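Local coordinates for protein GTP cyclohydrolase 1 type 2 homolog (Thermus thermophilus, PDB 2YYB) that is of unconfirmed function but belongs to the GTP cyclohydrolase I type 2/NIF3 family and probably binds a pair of divalent metal ions, at residues F185-P190 against V205-H210. Sequence-based numbering, arbitrary orientation.
Sequences FVTGEP and VIYAGH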
# COMPACT_ATOMS: atom_id res chain seq x y z
N PHE A 185 -29.23 2.23 -19.46
CA PHE A 185 -27.85 1.80 -19.33
C PHE A 185 -27.76 0.43 -20.00
O PHE A 185 -28.57 -0.46 -19.72
CB PHE A 185 -27.46 1.70 -17.85
CG PHE A 185 -26.07 1.16 -17.62
CD1 PHE A 185 -24.96 1.80 -18.16
CD2 PHE A 185 -25.87 0.04 -16.82
CE1 PHE A 185 -23.67 1.33 -17.89
CE2 PHE A 185 -24.59 -0.43 -16.55
CZ PHE A 185 -23.49 0.22 -17.09
N VAL A 186 -26.80 0.30 -20.89
CA VAL A 186 -26.59 -0.94 -21.63
C VAL A 186 -25.26 -1.56 -21.24
O VAL A 186 -24.23 -0.89 -21.28
CB VAL A 186 -26.54 -0.68 -23.14
CG1 VAL A 186 -26.34 -2.00 -23.88
CG2 VAL A 186 -27.82 0.00 -23.58
N THR A 187 -25.28 -2.83 -20.87
CA THR A 187 -24.05 -3.51 -20.53
C THR A 187 -24.25 -5.00 -20.82
O THR A 187 -25.30 -5.38 -21.34
CB THR A 187 -23.63 -3.26 -19.04
OG1 THR A 187 -22.27 -3.67 -18.85
CG2 THR A 187 -24.53 -4.00 -18.09
N GLY A 188 -23.27 -5.83 -20.52
CA GLY A 188 -23.45 -7.24 -20.82
C GLY A 188 -23.83 -8.18 -19.70
O GLY A 188 -24.82 -8.89 -19.79
N GLU A 189 -23.05 -8.19 -18.62
CA GLU A 189 -23.29 -9.12 -17.53
C GLU A 189 -24.00 -8.55 -16.32
O GLU A 189 -23.59 -7.52 -15.78
CB GLU A 189 -21.96 -9.76 -17.12
CG GLU A 189 -22.06 -11.25 -16.80
CD GLU A 189 -20.69 -11.96 -16.79
OE1 GLU A 189 -20.66 -13.20 -16.67
OE2 GLU A 189 -19.65 -11.27 -16.91
N PRO A 190 -25.08 -9.22 -15.87
CA PRO A 190 -25.88 -8.83 -14.71
C PRO A 190 -25.31 -9.38 -13.39
O PRO A 190 -24.87 -10.52 -13.33
CB PRO A 190 -27.23 -9.45 -15.03
CG PRO A 190 -26.84 -10.75 -15.61
CD PRO A 190 -25.73 -10.33 -16.58
N VAL A 205 -32.07 -0.79 -17.14
CA VAL A 205 -30.83 -1.48 -17.47
C VAL A 205 -31.11 -2.67 -18.34
O VAL A 205 -32.03 -3.44 -18.06
CB VAL A 205 -30.07 -1.98 -16.21
CG1 VAL A 205 -28.78 -2.69 -16.62
CG2 VAL A 205 -29.76 -0.83 -15.29
N ILE A 206 -30.32 -2.82 -19.41
CA ILE A 206 -30.47 -3.96 -20.31
C ILE A 206 -29.16 -4.74 -20.32
O ILE A 206 -28.10 -4.17 -20.60
CB ILE A 206 -30.75 -3.53 -21.80
CG1 ILE A 206 -32.01 -2.68 -21.91
CG2 ILE A 206 -30.88 -4.78 -22.68
CD1 ILE A 206 -33.27 -3.45 -21.73
N TYR A 207 -29.23 -6.03 -20.00
CA TYR A 207 -28.05 -6.91 -19.99
C TYR A 207 -28.09 -7.77 -21.25
O TYR A 207 -28.92 -8.65 -21.37
CB TYR A 207 -28.05 -7.82 -18.74
CG TYR A 207 -27.86 -7.03 -17.47
CD1 TYR A 207 -26.67 -6.36 -17.22
CD2 TYR A 207 -28.90 -6.89 -16.54
CE1 TYR A 207 -26.51 -5.55 -16.09
CE2 TYR A 207 -28.75 -6.07 -15.40
CZ TYR A 207 -27.56 -5.41 -15.20
OH TYR A 207 -27.40 -4.58 -14.12
N ALA A 208 -27.18 -7.49 -22.19
CA ALA A 208 -27.17 -8.22 -23.45
C ALA A 208 -26.10 -9.31 -23.61
O ALA A 208 -25.86 -9.79 -24.73
CB ALA A 208 -27.09 -7.23 -24.60
N GLY A 209 -25.47 -9.71 -22.51
CA GLY A 209 -24.46 -10.75 -22.56
C GLY A 209 -23.04 -10.21 -22.57
O GLY A 209 -22.76 -9.23 -23.25
N HIS A 210 -22.14 -10.83 -21.81
CA HIS A 210 -20.76 -10.37 -21.78
C HIS A 210 -20.12 -10.72 -23.13
O HIS A 210 -19.42 -9.90 -23.73
CB HIS A 210 -20.00 -11.05 -20.63
CG HIS A 210 -18.73 -10.35 -20.26
ND1 HIS A 210 -17.77 -10.00 -21.18
CD2 HIS A 210 -18.24 -9.99 -19.05
CE1 HIS A 210 -16.74 -9.45 -20.55
NE2 HIS A 210 -17.00 -9.43 -19.26
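P190 lies over one face of the Y207 ring: its CB is 3.5 Å from the ring centroid and 17° off the ring normal, which defines a CH-pi contact. V205 CG1 meets the opposite face of the phenol, offset toward the rim, and the T187 methyl CG2 approaches CE1 and CD1 obliquely. Y207 CG stands anti to its own carbonyl carbon, a torsion that swings the ring back between V205 and P190. With an alanine in place of Y207, P190 CB, T187 CG2 and V205 CG1 would probably lose the ring they pack against, opening a gap among them.

Behind the F185, T187, V205 and Y207 face, strands 185-187 and 205-207 run parallel, the two strands of a beta-alpha-beta unit connected through helix 195-200. Three backbone hydrogen bonds fix the register: I206 N to F185 O, A208 N to T187 O, and T187 N to I206 O at 3.1 Å and 174°. Beyond the strands, G209 N still reaches G188 O (2.9 Å), but the bond is bent to 139°.

Packing is sparser at A208 and G209, both partly exposed. The second subunit covers the neighbouring E189 and H210: its H192 N hydrogen-bonds E189 OE1, and its H192 ring stacks on H210. Apolar packing and straight strand bonds thus hold the strand ends together, consistent with their delivering H210, a predicted metal ligand, beside H65 and E214.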